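Local coordinates for protein valine-pyruvate aminotransferase (Salmonella typhimurium, PDB 3G7Q) that probably transfers the amino group of valine to pyruvate, giving alanine and 3-methyl-2-oxobutanoate, with pyridoxal 5'-phosphate as cofactor, at residues Gln48-Thr53 against Leu299-Glu304; Met246-Leu251 against Cys291-Arg296. All coordinates share one frame; numbering follows the deposited sequence.

Contact 1: Gln48-Thr53 against Leu299-Glu304; sequences QDYFQT and LLRLSE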
ATOM      1  N   GLN A  48     -23.026   1.129 -10.218  0.70 33.22           N
ATOM      2  CA  GLN A  48     -23.308   0.762  -8.822  0.70 34.78           C
ATOM      3  C   GLN A  48     -24.188  -0.480  -8.783  0.70 33.48           C
ATOM      4  O   GLN A  48     -23.951  -1.398  -7.983  0.70 29.89           O
ATOM      5  CB  GLN A  48     -23.948   1.923  -8.086  0.70 35.83           C
ATOM      6  CG  GLN A  48     -23.058   3.181  -7.974  0.70 42.89           C
ATOM      7  CD  GLN A  48     -21.798   3.016  -7.118  0.70 45.13           C
ATOM      8  OE1 GLN A  48     -20.898   3.856  -7.161  0.70 41.46           O
ATOM      9  NE2 GLN A  48     -21.745   1.953  -6.316  0.70 57.79           N
ATOM     10  N   ASP A  49     -25.172  -0.549  -9.682  1.00 31.68           N
ATOM     11  CA  ASP A  49     -26.032  -1.728  -9.767  1.00 32.71           C
ATOM     12  C   ASP A  49     -25.216  -2.961 -10.164  1.00 32.22           C
ATOM     13  O   ASP A  49     -25.378  -4.035  -9.581  1.00 32.87           O
ATOM     14  CB  ASP A  49     -27.155  -1.523 -10.808  1.00 34.01           C
ATOM     15  CG  ASP A  49     -28.172  -0.466 -10.397  1.00 41.21           C
ATOM     16  OD1 ASP A  49     -28.224  -0.057  -9.211  1.00 41.74           O
ATOM     17  OD2 ASP A  49     -28.950  -0.051 -11.289  1.00 46.65           O
ATOM     18  N   TYR A  50     -24.346  -2.801 -11.158  1.00 31.64           N
ATOM     19  CA  TYR A  50     -23.479  -3.884 -11.597  1.00 30.70           C
ATOM     20  C   TYR A  50     -22.615  -4.396 -10.444  1.00 29.93           C
ATOM     21  O   TYR A  50     -22.574  -5.585 -10.192  1.00 30.82           O
ATOM     22  CB  TYR A  50     -22.556  -3.436 -12.741  1.00 30.30           C
ATOM     23  CG  TYR A  50     -21.622  -4.540 -13.144  1.00 32.16           C
ATOM     24  CD1 TYR A  50     -22.014  -5.515 -14.067  1.00 33.02           C
ATOM     25  CD2 TYR A  50     -20.350  -4.635 -12.579  1.00 33.75           C
ATOM     26  CE1 TYR A  50     -21.160  -6.545 -14.416  1.00 34.44           C
ATOM     27  CE2 TYR A  50     -19.507  -5.667 -12.906  1.00 32.18           C
ATOM     28  CZ  TYR A  50     -19.899  -6.612 -13.826  1.00 35.47           C
ATOM     29  OH  TYR A  50     -19.031  -7.626 -14.145  1.00 37.39           O
ATOM     30  N   PHE A  51     -21.923  -3.496  -9.746  1.00 29.90           N
ATOM     31  CA  PHE A  51     -21.071  -3.932  -8.622  1.00 29.72           C
ATOM     32  C   PHE A  51     -21.861  -4.580  -7.493  1.00 31.07           C
ATOM     33  O   PHE A  51     -21.379  -5.535  -6.858  1.00 30.35           O
ATOM     34  CB  PHE A  51     -20.241  -2.781  -8.077  1.00 28.60           C
ATOM     35  CG  PHE A  51     -19.216  -2.224  -9.065  1.00 28.07           C
ATOM     36  CD1 PHE A  51     -18.336  -3.060  -9.745  1.00 30.58           C
ATOM     37  CD2 PHE A  51     -19.070  -0.867  -9.229  1.00 30.49           C
ATOM     38  CE1 PHE A  51     -17.384  -2.535 -10.626  1.00 33.14           C
ATOM     39  CE2 PHE A  51     -18.119  -0.345 -10.134  1.00 29.49           C
ATOM     40  CZ  PHE A  51     -17.290  -1.192 -10.831  1.00 31.22           C
ATOM     41  N   GLN A  52     -23.057  -4.069  -7.210  1.00 31.07           N
ATOM     42  CA  GLN A  52     -23.886  -4.668  -6.169  1.00 30.66           C
ATOM     43  C   GLN A  52     -24.246  -6.112  -6.520  1.00 31.27           C
ATOM     44  O   GLN A  52     -24.188  -7.019  -5.662  1.00 30.20           O
ATOM     45  CB  GLN A  52     -25.138  -3.829  -5.910  1.00 31.78           C
ATOM     46  CG  GLN A  52     -26.086  -4.418  -4.888  1.00 31.04           C
ATOM     47  CD  GLN A  52     -25.465  -4.588  -3.499  1.00 33.24           C
ATOM     48  OE1 GLN A  52     -24.631  -3.784  -3.075  1.00 31.53           O
ATOM     49  NE2 GLN A  52     -25.927  -5.577  -2.778  1.00 32.74           N
ATOM     50  N   THR A  53     -24.599  -6.353  -7.777  1.00 30.93           N
ATOM     51  CA  THR A  53     -24.938  -7.701  -8.207  1.00 30.76           C
ATOM     52  C   THR A  53     -23.699  -8.596  -8.207  1.00 31.50           C
ATOM     53  O   THR A  53     -23.756  -9.743  -7.794  1.00 31.30           O
ATOM     54  CB  THR A  53     -25.584  -7.679  -9.613  1.00 33.98           C
ATOM     55  OG1 THR A  53     -26.746  -6.853  -9.557  1.00 34.21           O
ATOM     56  CG2 THR A  53     -25.968  -9.090 -10.077  1.00 33.52           C
ATOM     57  N   LEU A 299     -15.415  -6.409 -18.460  1.00 33.46           N
ATOM     58  CA  LEU A 299     -14.521  -5.278 -18.169  1.00 35.49           C
ATOM     59  C   LEU A 299     -14.437  -4.275 -19.331  1.00 35.36           C
ATOM     60  O   LEU A 299     -14.666  -3.073 -19.153  1.00 34.50           O
ATOM     61  CB  LEU A 299     -13.144  -5.807 -17.743  1.00 38.60           C
ATOM     62  CG  LEU A 299     -12.083  -4.787 -17.335  1.00 37.87           C
ATOM     63  CD1 LEU A 299     -12.588  -3.920 -16.181  1.00 37.41           C
ATOM     64  CD2 LEU A 299     -10.754  -5.524 -17.002  1.00 38.10           C
ATOM     65  N   LEU A 300     -14.139  -4.768 -20.526  1.00 37.07           N
ATOM     66  CA  LEU A 300     -14.093  -3.897 -21.688  1.00 37.08           C
ATOM     67  C   LEU A 300     -15.478  -3.366 -22.065  1.00 37.11           C
ATOM     68  O   LEU A 300     -15.629  -2.186 -22.404  1.00 36.30           O
ATOM     69  CB  LEU A 300     -13.434  -4.633 -22.886  1.00 39.31           C
ATOM     70  CG  LEU A 300     -11.889  -4.645 -22.908  1.00 44.10           C
ATOM     71  CD1 LEU A 300     -11.292  -5.021 -21.576  1.00 48.68           C
ATOM     72  CD2 LEU A 300     -11.323  -5.551 -24.024  1.00 46.49           C
ATOM     73  N   ARG A 301     -16.506  -4.224 -22.005  1.00 34.90           N
ATOM     74  CA  ARG A 301     -17.865  -3.816 -22.360  1.00 35.20           C
ATOM     75  C   ARG A 301     -18.359  -2.631 -21.521  1.00 32.12           C
ATOM     76  O   ARG A 301     -18.966  -1.664 -22.029  1.00 33.11           O
ATOM     77  CB  ARG A 301     -18.830  -5.000 -22.150  1.00 35.58           C
ATOM     78  CG  ARG A 301     -20.305  -4.690 -22.430  1.00 37.67           C
ATOM     79  CD  ARG A 301     -21.212  -5.921 -22.251  1.00 36.77           C
ATOM     80  NE  ARG A 301     -21.304  -6.372 -20.864  1.00 37.39           N
ATOM     81  CZ  ARG A 301     -22.107  -5.824 -19.949  1.00 41.86           C
ATOM     82  NH1 ARG A 301     -22.886  -4.795 -20.247  1.00 41.26           N
ATOM     83  NH2 ARG A 301     -22.137  -6.303 -18.717  1.00 42.90           N
ATOM     84  N   LEU A 302     -18.129  -2.728 -20.227  1.00 33.34           N
ATOM     85  CA  LEU A 302     -18.607  -1.692 -19.312  1.00 31.58           C
ATOM     86  C   LEU A 302     -17.835  -0.404 -19.545  1.00 32.54           C
ATOM     87  O   LEU A 302     -18.427   0.679 -19.555  1.00 30.83           O
ATOM     88  CB  LEU A 302     -18.492  -2.156 -17.872  1.00 32.77           C
ATOM     89  CG  LEU A 302     -19.484  -3.243 -17.449  1.00 35.12           C
ATOM     90  CD1 LEU A 302     -19.127  -3.687 -16.015  1.00 31.69           C
ATOM     91  CD2 LEU A 302     -20.954  -2.785 -17.588  1.00 36.13           C
ATOM     92  N   SER A 303     -16.527  -0.524 -19.767  1.00 30.72           N
ATOM     93  CA  SER A 303     -15.725   0.660 -20.069  1.00 31.80           C
ATOM     94  C   SER A 303     -16.235   1.371 -21.310  1.00 32.78           C
ATOM     95  O   SER A 303     -16.427   2.597 -21.332  1.00 32.63           O
ATOM     96  CB  SER A 303     -14.255   0.253 -20.256  1.00 33.16           C
ATOM     97  OG  SER A 303     -13.700  -0.283 -19.041  1.00 32.14           O
ATOM     98  N   GLU A 304     -16.471   0.620 -22.386  0.70 33.84           N
ATOM     99  CA  GLU A 304     -16.867   1.260 -23.644  0.70 34.18           C
ATOM    100  C   GLU A 304     -18.331   1.674 -23.724  0.70 34.09           C
ATOM    101  O   GLU A 304     -18.634   2.720 -24.317  0.70 34.36           O
ATOM    102  CB  GLU A 304     -16.519   0.355 -24.860  0.70 36.52           C
ATOM    103  CG  GLU A 304     -16.836   0.939 -26.281  0.70 39.89           C
ATOM    104  CD  GLU A 304     -15.941   2.134 -26.768  0.70 44.00           C
ATOM    105  OE1 GLU A 304     -14.762   2.239 -26.388  0.70 53.09           O
ATOM    106  OE2 GLU A 304     -16.419   2.972 -27.567  0.70 41.17           O
TER
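The backbones of Y50 and L302 come closest where the two helices meet, their CA atoms 9.4 Å apart; side chains alone bridge the gap, and no hydrogen bond crosses it. L302 sets a single methyl, CD1, over the middle of the Y50 ring: CD1 lies 3.6 Å from the centroid of the Y50 ring and only 5° off the ring normal, a CH-pi contact. The six ring carbons are almost equally far from this methyl, with CE2 and CZ of Y50 both 3.7 Å from CD1 of L302. Y50 turns its ring to the methyl with CG anti to the backbone N (chi1 177°). In this member of the class I/II aminotransferase family, helix 45-61 here meets the first turn of the long helix 299-325, and the second subunit packs on Q48, F51 and Q52. The phenol end of Y50 is anchored by a hydrogen bond from OH to D298, just before the helix. D298 also forms a salt bridge with R301, whose NH2 passes CE1 of Y50 obliquely at 4.4 Å; one carboxylate thus ties both side chains. Within the helix, S303 OG donates to L299 O at 3.0 Å, entering from the face of that carbonyl opposite S303 N.

Contact 2: Met246-Leu251 against Cys291-Arg296; sequences MSLSKL and CEMIKR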
HETATM    1  N   MSE A 246      -1.692   0.957 -15.014  1.00 35.30           N
HETATM    2  CA  MSE A 246      -3.141   0.908 -15.096  1.00 34.34           C
HETATM    3  C   MSE A 246      -3.689   0.809 -13.684  1.00 35.21           C
HETATM    4  O   MSE A 246      -2.952   0.563 -12.732  1.00 34.71           O
HETATM    5  CB  MSE A 246      -3.596  -0.262 -15.979  1.00 35.65           C
HETATM    6  CG  MSE A 246      -3.062  -0.173 -17.423  1.00 38.87           C
HETATM    7 SE   MSE A 246      -3.751  -1.651 -18.472  0.75 45.32          SE
HETATM    8  CE  MSE A 246      -5.671  -0.529 -18.917  1.00 40.88           C
ATOM      9  N   SER A 247      -4.991   0.974 -13.541  1.00 35.52           N
ATOM     10  CA  SER A 247      -5.588   0.968 -12.220  1.00 38.38           C
ATOM     11  C   SER A 247      -7.036   0.580 -12.301  1.00 36.43           C
ATOM     12  O   SER A 247      -7.667   0.749 -13.322  1.00 36.06           O
ATOM     13  CB  SER A 247      -5.477   2.382 -11.622  1.00 40.39           C
ATOM     14  OG  SER A 247      -6.103   2.454 -10.338  1.00 50.14           O
ATOM     15  N   LEU A 248      -7.554   0.041 -11.214  1.00 35.06           N
ATOM     16  CA  LEU A 248      -8.965  -0.306 -11.119  1.00 37.18           C
ATOM     17  C   LEU A 248      -9.825   0.843 -10.581  1.00 35.73           C
ATOM     18  O   LEU A 248     -11.019   0.869 -10.801  1.00 36.44           O
ATOM     19  CB  LEU A 248      -9.071  -1.493 -10.169  1.00 39.46           C
ATOM     20  CG  LEU A 248     -10.345  -2.290 -10.029  1.00 44.31           C
ATOM     21  CD1 LEU A 248     -10.887  -2.773 -11.362  1.00 47.44           C
ATOM     22  CD2 LEU A 248     -10.008  -3.483  -9.094  1.00 41.72           C
ATOM     23  N   SER A 249      -9.225   1.821  -9.924  1.00 36.83           N
ATOM     24  CA  SER A 249     -10.012   2.829  -9.202  1.00 38.04           C
ATOM     25  C   SER A 249     -10.951   3.665 -10.053  1.00 36.84           C
ATOM     26  O   SER A 249     -12.104   3.899  -9.660  1.00 35.03           O
ATOM     27  CB  SER A 249      -9.098   3.758  -8.395  1.00 40.42           C
ATOM     28  OG  SER A 249      -8.398   4.627  -9.236  1.00 50.86           O
ATOM     29  N   LYS A 250     -10.515   4.051 -11.249  1.00 33.24           N
ATOM     30  CA  LYS A 250     -11.347   4.915 -12.095  1.00 34.28           C
ATOM     31  C   LYS A 250     -12.483   4.146 -12.794  1.00 32.79           C
ATOM     32  O   LYS A 250     -13.303   4.743 -13.504  1.00 35.25           O
ATOM     33  CB  LYS A 250     -10.485   5.761 -13.025  1.00 35.56           C
ATOM     34  CG  LYS A 250      -9.303   6.468 -12.312  1.00 37.30           C
ATOM     35  CD  LYS A 250      -9.718   7.406 -11.163  1.00 43.52           C
ATOM     36  CE  LYS A 250      -8.488   7.920 -10.419  1.00 48.27           C
ATOM     37  NZ  LYS A 250      -8.887   8.839  -9.339  1.00 50.57           N
ATOM     38  N   LEU A 251     -12.532   2.829 -12.577  0.50 33.24           N
ATOM     39  CA  LEU A 251     -13.652   2.014 -13.005  0.50 32.10           C
ATOM     40  C   LEU A 251     -14.849   2.263 -12.076  0.50 33.27           C
ATOM     41  O   LEU A 251     -15.953   1.799 -12.350  0.50 31.72           O
ATOM     42  CB  LEU A 251     -13.295   0.522 -12.938  0.50 32.49           C
ATOM     43  CG  LEU A 251     -14.218  -0.450 -13.680  0.50 32.16           C
ATOM     44  CD1 LEU A 251     -13.969  -0.336 -15.161  0.50 29.84           C
ATOM     45  CD2 LEU A 251     -14.000  -1.887 -13.226  0.50 32.87           C
ATOM     46  N   CYS A 291     -10.735 -10.305 -11.770  1.00 34.95           N
ATOM     47  CA  CYS A 291     -10.731 -11.649 -12.346  1.00 35.31           C
ATOM     48  C   CYS A 291     -12.130 -12.034 -12.819  1.00 35.12           C
ATOM     49  O   CYS A 291     -12.314 -12.568 -13.918  1.00 33.06           O
ATOM     50  CB  CYS A 291     -10.265 -12.708 -11.355  1.00 38.19           C
ATOM     51  SG  CYS A 291      -8.515 -12.843 -11.109  1.00 41.60           S
ATOM     52  N   GLU A 292     -13.115 -11.748 -11.975  1.00 32.67           N
ATOM     53  CA  GLU A 292     -14.494 -12.074 -12.269  1.00 34.20           C
ATOM     54  C   GLU A 292     -15.013 -11.271 -13.453  1.00 34.89           C
ATOM     55  O   GLU A 292     -15.673 -11.834 -14.332  1.00 34.09           O
ATOM     56  CB  GLU A 292     -15.351 -11.836 -11.025  1.00 36.25           C
ATOM     57  CG  GLU A 292     -16.682 -12.505 -11.007  1.00 44.63           C
ATOM     58  CD  GLU A 292     -16.606 -14.036 -11.131  1.00 42.08           C
ATOM     59  OE1 GLU A 292     -15.633 -14.692 -10.686  1.00 43.63           O
ATOM     60  OE2 GLU A 292     -17.537 -14.561 -11.742  1.00 50.51           O
HETATM   61  N   MSE A 293     -14.726  -9.966 -13.486  0.70 31.97           N
HETATM   62  CA  MSE A 293     -15.174  -9.139 -14.605  0.70 32.63           C
HETATM   63  C   MSE A 293     -14.548  -9.595 -15.923  0.70 34.25           C
HETATM   64  O   MSE A 293     -15.217  -9.602 -16.963  0.70 33.90           O
HETATM   65  CB  MSE A 293     -14.881  -7.646 -14.360  0.70 33.02           C
HETATM   66  CG  MSE A 293     -15.752  -7.063 -13.266  0.70 34.89           C
HETATM   67 SE   MSE A 293     -15.486  -5.165 -13.049  0.50 31.19          SE
HETATM   68  CE  MSE A 293     -13.761  -5.274 -12.277  0.70 41.01           C
ATOM     69  N   ILE A 294     -13.277  -9.988 -15.883  1.00 34.44           N
ATOM     70  CA  ILE A 294     -12.592 -10.472 -17.096  1.00 33.56           C
ATOM     71  C   ILE A 294     -13.207 -11.794 -17.555  1.00 35.46           C
ATOM     72  O   ILE A 294     -13.500 -11.976 -18.738  1.00 34.29           O
ATOM     73  CB  ILE A 294     -11.084 -10.622 -16.868  1.00 32.97           C
ATOM     74  CG1 ILE A 294     -10.454  -9.240 -16.732  1.00 30.55           C
ATOM     75  CG2 ILE A 294     -10.427 -11.397 -18.024  1.00 32.08           C
ATOM     76  CD1 ILE A 294      -9.043  -9.249 -16.176  1.00 30.20           C
ATOM     77  N   LYS A 295     -13.421 -12.700 -16.609  1.00 34.58           N
ATOM     78  CA  LYS A 295     -14.060 -14.003 -16.884  1.00 37.37           C
ATOM     79  C   LYS A 295     -15.449 -13.860 -17.494  1.00 37.58           C
ATOM     80  O   LYS A 295     -15.819 -14.610 -18.397  1.00 36.42           O
ATOM     81  CB  LYS A 295     -14.164 -14.795 -15.583  1.00 38.40           C
ATOM     82  CG  LYS A 295     -14.800 -16.160 -15.688  1.00 42.16           C
ATOM     83  CD  LYS A 295     -14.831 -16.853 -14.317  1.00 43.22           C
ATOM     84  N   ARG A 296     -16.216 -12.882 -17.006  1.00 35.64           N
ATOM     85  CA  ARG A 296     -17.558 -12.641 -17.507  1.00 36.54           C
ATOM     86  C   ARG A 296     -17.593 -11.774 -18.771  1.00 35.94           C
ATOM     87  O   ARG A 296     -18.679 -11.493 -19.282  1.00 39.25           O
ATOM     88  CB  ARG A 296     -18.397 -11.974 -16.427  1.00 35.59           C
ATOM     89  CG  ARG A 296     -18.559 -12.800 -15.174  1.00 39.73           C
ATOM     90  CD  ARG A 296     -19.349 -12.058 -14.142  1.00 44.90           C
ATOM     91  NE  ARG A 296     -19.477 -12.894 -12.945  1.00 45.49           N
ATOM     92  CZ  ARG A 296     -20.446 -12.779 -12.038  1.00 53.58           C
ATOM     93  NH1 ARG A 296     -21.436 -11.896 -12.179  1.00 61.50           N
ATOM     94  NH2 ARG A 296     -20.448 -13.592 -10.993  1.00 59.96           N
TER
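An ST turn leads out of strand 242-247, a member of the mixed seven-stranded sheet of this class I/II aminotransferase family protein, and the short 3-10 segment 249-251 behind it packs against the last turns of helix 285-295. L248 and L251 both direct their side chains at M293, a selenomethionine in this crystal, and the meeting is wholly apolar and buried. L251 and M293 approach tip to tip: CD2 of L251 lies 3.5 Å from CE of M293, with the selenium hardly farther away. From L248, CD1 reaches the same terminal methyl, CE of M293, at 3.9 Å, its side chain lying across that of M293. CE of M293 thus touches a methyl of each leucine, helped by a bend at its last torsion (chi3 -71°) that turns CE aside, toward the two leucines. L251 and M293 are each modelled in two conformers, so these distances describe one of them. Helix 299-325 covers L251 further through L299, S303 and I307, while Y50 and L54 of helix 45-61 lie on M293. The turn is closed by S249 N donating to S247 OG at 3.2 Å, nearly straight at 163°. At the helix end, R296 grips E292 side-on, with NE and NH2 both directed at one oxygen; E292 OE1 also pairs with K63, and R296 NH1 with D57. NE of R296 meets OE2 of E292 at 2.8 Å, on the anti lone pair of that oxygen.

Contacts 1 and 2 have centres about 9 Å apart on the same side of the chain's centre, and they touch. Both segments of contact 2 fall between the two of contact 1 in sequence: 48-53, 246-251, 291-296, 299-304. Helices 285-295 and 299-325 follow each other directly, and both pack on helix 45-61. M293 links the two sites, since CG of M293 lies 3.4 Å from OH of Y50; L299 likewise touches both L251 and I294. Together the contacts join helix 45-61, which also meets the second subunit, through two successive helices to the end of a strand in the seven-stranded sheet.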